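Local atomic coordinates of uncharacterized protein (Bacteroides ovatus, PDB entry 4FS7), a protein that is of unknown function but, as an extracellular leucine-rich repeat protein of the BspA type, probably binds other proteins. Residues Ile311-Ile325 and Gly335-Asn349. Numbering follows the deposited sequence.
Sequences IGEEAFESCTSLVSI and GKRSFRGCTSLSNIN
Glu317 is held by two arginines at once. Arg337 grips it side-on, NE giving a bond of 2.9 Å to Glu317 OE1 while NH2 reaches OE2, each on the syn lone pair. Arg340 NH1 meets Glu317 OE2 at 3.0 Å, from above the carboxylate plane, and Tyr294 OH also bonds that oxygen. Over one face of the Arg337 guanidinium, Glu314 OE2, 3.7 Å from Arg337 NE, makes a long salt bridge in which no N-H points at the oxygen; the bend at chi3 (58°) turns the guanidinium edge to Glu317 and a face to Glu314. These segments are equivalent arcs of successive BspA-type leucine-rich repeats, stacked as coils of a solenoid, so the phenylalanines match while acids meet arginines. Inside, the Phe316 and Phe339 rings lie almost parallel, planes 4° apart but slid so that they barely overlap, CD2 of Phe316 being 3.5 Å from CE1 of Phe339; Phe293 and Phe362 extend the row. Ser338 OG donates to Gly312 O (2.7 Å) from one face of that carbonyl's plane, opposite Ala315 N. Ser344 OG bonds Thr320 O nearer the carbonyl plane. Where short parallel strands begin, Val323 O accepts from Ser346 N and Asn347 N, then Ile325 N donates to Asn347 O; Asn347 ND2 donates to Ser324 OG at 2.9 Å.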
loop_
_atom_site.group_PDB
_atom_site.type_symbol
_atom_site.label_atom_id
_atom_site.label_comp_id
_atom_site.label_asym_id
_atom_site.label_seq_id
_atom_site.Cartn_x
_atom_site.Cartn_y
_atom_site.Cartn_z
ATOM N N ILE A 311 21.265 -11.379 14.074
ATOM C CA ILE A 311 20.020 -10.877 14.647
ATOM C C ILE A 311 20.183 -9.363 14.839
ATOM O O ILE A 311 21.007 -8.911 15.630
ATOM C CB ILE A 311 19.669 -11.502 16.028
ATOM C CG1 ILE A 311 19.821 -13.037 16.025
ATOM C CG2 ILE A 311 18.253 -11.027 16.460
ATOM C CD1 ILE A 311 18.861 -13.727 15.056
ATOM N N GLY A 312 19.444 -8.575 14.056
ATOM C CA GLY A 312 19.593 -7.176 14.030
ATOM C C GLY A 312 19.189 -6.438 15.272
ATOM O O GLY A 312 18.446 -6.940 16.103
ATOM N N GLU A 313 19.614 -5.188 15.333
ATOM C CA GLU A 313 19.252 -4.273 16.387
ATOM C C GLU A 313 17.751 -4.241 16.621
ATOM O O GLU A 313 16.953 -4.088 15.690
ATOM C CB GLU A 313 19.770 -2.884 16.017
ATOM C CG GLU A 313 19.727 -1.876 17.114
ATOM C CD GLU A 313 20.755 -0.729 16.986
ATOM O OE1 GLU A 313 21.970 -0.919 16.636
ATOM O OE2 GLU A 313 20.344 0.387 17.351
ATOM N N GLU A 314 17.307 -4.382 17.880
ATOM C CA GLU A 314 15.912 -4.295 18.283
ATOM C C GLU A 314 15.014 -5.304 17.552
ATOM O O GLU A 314 13.785 -5.142 17.546
ATOM C CB GLU A 314 15.344 -2.875 18.075
ATOM C CG GLU A 314 15.974 -1.812 18.952
ATOM C CD GLU A 314 15.428 -0.424 18.677
ATOM O OE1 GLU A 314 14.335 -0.297 18.080
ATOM O OE2 GLU A 314 16.105 0.541 19.089
ATOM N N ALA A 315 15.578 -6.405 17.033
ATOM C CA ALA A 315 14.750 -7.311 16.214
ATOM C C ALA A 315 13.568 -7.933 16.923
ATOM O O ALA A 315 12.531 -8.155 16.315
ATOM C CB ALA A 315 15.594 -8.359 15.536
ATOM N N PHE A 316 13.766 -8.266 18.191
ATOM C CA PHE A 316 12.754 -8.872 19.009
ATOM C C PHE A 316 12.397 -8.012 20.231
ATOM O O PHE A 316 11.784 -8.477 21.216
ATOM C CB PHE A 316 13.106 -10.299 19.461
ATOM C CG PHE A 316 13.280 -11.276 18.325
ATOM C CD1 PHE A 316 12.187 -11.965 17.839
ATOM C CD2 PHE A 316 14.505 -11.504 17.754
ATOM C CE1 PHE A 316 12.324 -12.870 16.809
ATOM C CE2 PHE A 316 14.651 -12.403 16.728
ATOM C CZ PHE A 316 13.542 -13.096 16.261
ATOM N N GLU A 317 12.724 -6.719 20.160
ATOM C CA GLU A 317 12.422 -5.859 21.310
ATOM C C GLU A 317 10.902 -5.840 21.556
ATOM O O GLU A 317 10.108 -5.746 20.601
ATOM C CB GLU A 317 12.987 -4.461 21.102
ATOM C CG GLU A 317 12.583 -3.485 22.203
ATOM C CD GLU A 317 13.418 -2.228 22.344
ATOM O OE1 GLU A 317 14.573 -2.234 21.969
ATOM O OE2 GLU A 317 12.820 -1.303 22.894
ATOM N N SER A 318 10.499 -5.916 22.822
ATOM C CA SER A 318 9.117 -5.817 23.218
ATOM C C SER A 318 8.268 -7.014 22.772
ATOM O O SER A 318 7.026 -6.962 22.801
ATOM C CB SER A 318 8.487 -4.464 22.833
ATOM O OG SER A 318 8.856 -3.450 23.756
ATOM N N CYS A 319 8.921 -8.154 22.518
ATOM C CA CYS A 319 8.201 -9.428 22.278
ATOM C C CYS A 319 7.979 -10.084 23.627
ATOM O O CYS A 319 8.694 -10.987 24.051
ATOM C CB CYS A 319 8.987 -10.298 21.316
ATOM S SG CYS A 319 8.989 -9.688 19.617
ATOM N N THR A 320 6.971 -9.601 24.324
ATOM C CA THR A 320 6.737 -9.860 25.739
ATOM C C THR A 320 6.140 -11.221 26.072
ATOM O O THR A 320 6.099 -11.565 27.260
ATOM C CB THR A 320 5.863 -8.758 26.349
ATOM O OG1 THR A 320 4.704 -8.582 25.534
ATOM C CG2 THR A 320 6.650 -7.431 26.496
ATOM N N SER A 321 5.749 -11.997 25.073
ATOM C CA SER A 321 5.218 -13.350 25.281
ATOM C C SER A 321 6.207 -14.457 24.907
ATOM O O SER A 321 5.916 -15.633 25.133
ATOM C CB SER A 321 3.938 -13.540 24.444
ATOM O OG SER A 321 2.872 -12.774 24.953
ATOM N N LEU A 322 7.362 -14.110 24.354
ATOM C CA LEU A 322 8.299 -15.101 23.861
ATOM C C LEU A 322 9.077 -15.707 25.038
ATOM O O LEU A 322 9.738 -14.992 25.758
ATOM C CB LEU A 322 9.286 -14.417 22.913
ATOM C CG LEU A 322 10.326 -15.313 22.213
ATOM C CD1 LEU A 322 9.593 -16.398 21.328
ATOM C CD2 LEU A 322 11.319 -14.443 21.435
ATOM N N VAL A 323 8.984 -17.022 25.201
ATOM C CA VAL A 323 9.572 -17.728 26.344
ATOM C C VAL A 323 10.864 -18.408 25.956
ATOM O O VAL A 323 11.835 -18.458 26.743
ATOM C CB VAL A 323 8.553 -18.772 26.880
ATOM C CG1 VAL A 323 9.275 -19.746 27.861
ATOM C CG2 VAL A 323 7.456 -18.059 27.569
ATOM N N SER A 324 10.905 -18.979 24.764
ATOM C CA SER A 324 12.062 -19.759 24.270
ATOM C C SER A 324 12.440 -19.318 22.877
ATOM O O SER A 324 11.552 -19.090 22.032
ATOM C CB SER A 324 11.733 -21.258 24.212
ATOM O OG SER A 324 11.241 -21.716 25.463
ATOM N N ILE A 325 13.733 -19.304 22.605
ATOM C CA ILE A 325 14.212 -19.212 21.247
ATOM C C ILE A 325 15.532 -19.981 21.105
ATOM O O ILE A 325 16.440 -19.884 21.956
ATOM C CB ILE A 325 14.296 -17.774 20.742
ATOM C CG1 ILE A 325 14.502 -17.706 19.214
ATOM C CG2 ILE A 325 15.412 -17.010 21.525
ATOM C CD1 ILE A 325 14.452 -16.272 18.642
ATOM N N GLY A 335 22.291 -8.118 17.984
ATOM C CA GLY A 335 22.382 -6.680 18.004
ATOM C C GLY A 335 21.996 -5.974 19.273
ATOM O O GLY A 335 21.567 -6.554 20.267
ATOM N N LYS A 336 22.254 -4.668 19.268
ATOM C CA LYS A 336 21.852 -3.792 20.367
ATOM C C LYS A 336 20.360 -3.947 20.633
ATOM O O LYS A 336 19.557 -3.918 19.688
ATOM C CB LYS A 336 22.189 -2.342 19.979
ATOM C CG LYS A 336 21.697 -1.301 20.953
ATOM C CD LYS A 336 22.181 0.113 20.613
ATOM C CE LYS A 336 21.753 1.120 21.650
ATOM N NZ LYS A 336 22.300 2.467 21.351
ATOM N N ARG A 337 19.967 -4.138 21.885
ATOM C CA ARG A 337 18.557 -4.197 22.293
ATOM C C ARG A 337 17.794 -5.276 21.532
ATOM O O ARG A 337 16.576 -5.239 21.490
ATOM C CB ARG A 337 17.901 -2.838 22.122
ATOM C CG ARG A 337 18.364 -1.826 23.163
ATOM C CD ARG A 337 17.958 -0.368 22.859
ATOM N NE ARG A 337 16.512 -0.216 22.722
ATOM C CZ ARG A 337 15.924 0.975 22.671
ATOM N NH1 ARG A 337 16.641 2.089 22.730
ATOM N NH2 ARG A 337 14.618 1.064 22.496
ATOM N N SER A 338 18.464 -6.322 21.027
ATOM C CA SER A 338 17.719 -7.283 20.206
ATOM C C SER A 338 16.617 -8.032 20.903
ATOM O O SER A 338 15.643 -8.402 20.251
ATOM C CB SER A 338 18.680 -8.275 19.525
ATOM O OG SER A 338 19.466 -7.686 18.496
ATOM N N PHE A 339 16.766 -8.275 22.220
ATOM C CA PHE A 339 15.727 -8.913 23.024
ATOM C C PHE A 339 15.334 -8.017 24.198
ATOM O O PHE A 339 14.808 -8.497 25.185
ATOM C CB PHE A 339 16.189 -10.312 23.506
ATOM C CG PHE A 339 16.425 -11.273 22.369
ATOM C CD1 PHE A 339 15.365 -12.029 21.876
ATOM C CD2 PHE A 339 17.643 -11.398 21.763
ATOM C CE1 PHE A 339 15.572 -12.894 20.824
ATOM C CE2 PHE A 339 17.857 -12.275 20.683
ATOM C CZ PHE A 339 16.808 -13.029 20.236
ATOM N N ARG A 340 15.491 -6.708 24.056
ATOM C CA ARG A 340 15.152 -5.821 25.132
ATOM C C ARG A 340 13.670 -5.952 25.432
ATOM O O ARG A 340 12.807 -5.947 24.544
ATOM C CB ARG A 340 15.486 -4.366 24.799
ATOM C CG ARG A 340 14.966 -3.378 25.871
ATOM C CD ARG A 340 15.457 -1.972 25.682
ATOM N NE ARG A 340 14.989 -1.121 26.776
ATOM C CZ ARG A 340 13.979 -0.278 26.735
ATOM N NH1 ARG A 340 13.226 -0.137 25.650
ATOM N NH2 ARG A 340 13.683 0.403 27.823
ATOM N N GLY A 341 13.333 -6.003 26.718
ATOM C CA GLY A 341 11.956 -6.018 27.121
ATOM C C GLY A 341 11.216 -7.303 26.815
ATOM O O GLY A 341 9.982 -7.338 26.870
ATOM N N CYS A 342 11.936 -8.392 26.560
ATOM C CA CYS A 342 11.293 -9.701 26.383
ATOM C C CYS A 342 11.087 -10.297 27.772
ATOM O O CYS A 342 11.876 -11.144 28.253
ATOM C CB CYS A 342 12.141 -10.617 25.513
ATOM S SG CYS A 342 12.091 -10.064 23.738
ATOM N N THR A 343 10.031 -9.824 28.423
ATOM C CA THR A 343 9.728 -10.105 29.827
ATOM C C THR A 343 9.550 -11.569 30.166
ATOM O O THR A 343 9.768 -11.972 31.312
ATOM C CB THR A 343 8.414 -9.432 30.197
ATOM O OG1 THR A 343 8.421 -8.092 29.694
ATOM C CG2 THR A 343 8.177 -9.454 31.709
ATOM N N SER A 344 9.122 -12.353 29.192
ATOM C CA SER A 344 8.878 -13.781 29.400
ATOM C C SER A 344 10.038 -14.680 29.015
ATOM O O SER A 344 9.979 -15.879 29.245
ATOM C CB SER A 344 7.606 -14.239 28.620
ATOM O OG SER A 344 6.441 -13.539 29.022
ATOM N N LEU A 345 11.105 -14.142 28.439
ATOM C CA LEU A 345 12.164 -14.943 27.844
ATOM C C LEU A 345 12.908 -15.671 28.964
ATOM O O LEU A 345 13.474 -15.042 29.842
ATOM C CB LEU A 345 13.122 -14.079 27.031
ATOM C CG LEU A 345 14.233 -14.796 26.302
ATOM C CD1 LEU A 345 13.672 -15.785 25.283
ATOM C CD2 LEU A 345 15.172 -13.792 25.696
ATOM N N SER A 346 12.964 -16.998 28.862
ATOM C CA SER A 346 13.572 -17.854 29.878
ATOM C C SER A 346 14.631 -18.774 29.304
ATOM O O SER A 346 15.581 -19.112 29.995
ATOM C CB SER A 346 12.488 -18.708 30.542
ATOM O OG SER A 346 13.061 -19.614 31.470
ATOM N N ASN A 347 14.450 -19.222 28.083
ATOM C CA ASN A 347 15.285 -20.235 27.445
ATOM C C ASN A 347 15.890 -19.712 26.167
ATOM O O ASN A 347 15.173 -19.541 25.188
ATOM C CB ASN A 347 14.465 -21.484 27.132
ATOM C CG ASN A 347 13.667 -21.929 28.296
ATOM O OD1 ASN A 347 14.244 -22.247 29.345
ATOM N ND2 ASN A 347 12.337 -21.976 28.149
ATOM N N ILE A 348 17.190 -19.470 26.178
ATOM C CA ILE A 348 17.933 -19.050 25.010
ATOM C C ILE A 348 19.329 -19.615 25.131
ATOM O O ILE A 348 19.936 -19.561 26.199
ATOM C CB ILE A 348 17.888 -17.516 24.808
ATOM C CG1 ILE A 348 18.587 -17.154 23.494
ATOM C CG2 ILE A 348 18.476 -16.771 26.033
ATOM C CD1 ILE A 348 18.357 -15.675 23.083
ATOM N N ASN A 349 19.811 -20.151 24.025
ATOM C CA ASN A 349 21.164 -20.648 23.908
ATOM C C ASN A 349 22.082 -19.687 23.184
ATOM O O ASN A 349 21.617 -18.869 22.373
ATOM C CB ASN A 349 21.177 -21.974 23.139
ATOM C CG ASN A 349 20.649 -21.820 21.733
ATOM O OD1 ASN A 349 19.546 -21.325 21.520
ATOM N ND2 ASN A 349 21.443 -22.200 20.766
HETATM O O HOH W 1 23.483 -3.396 16.895
#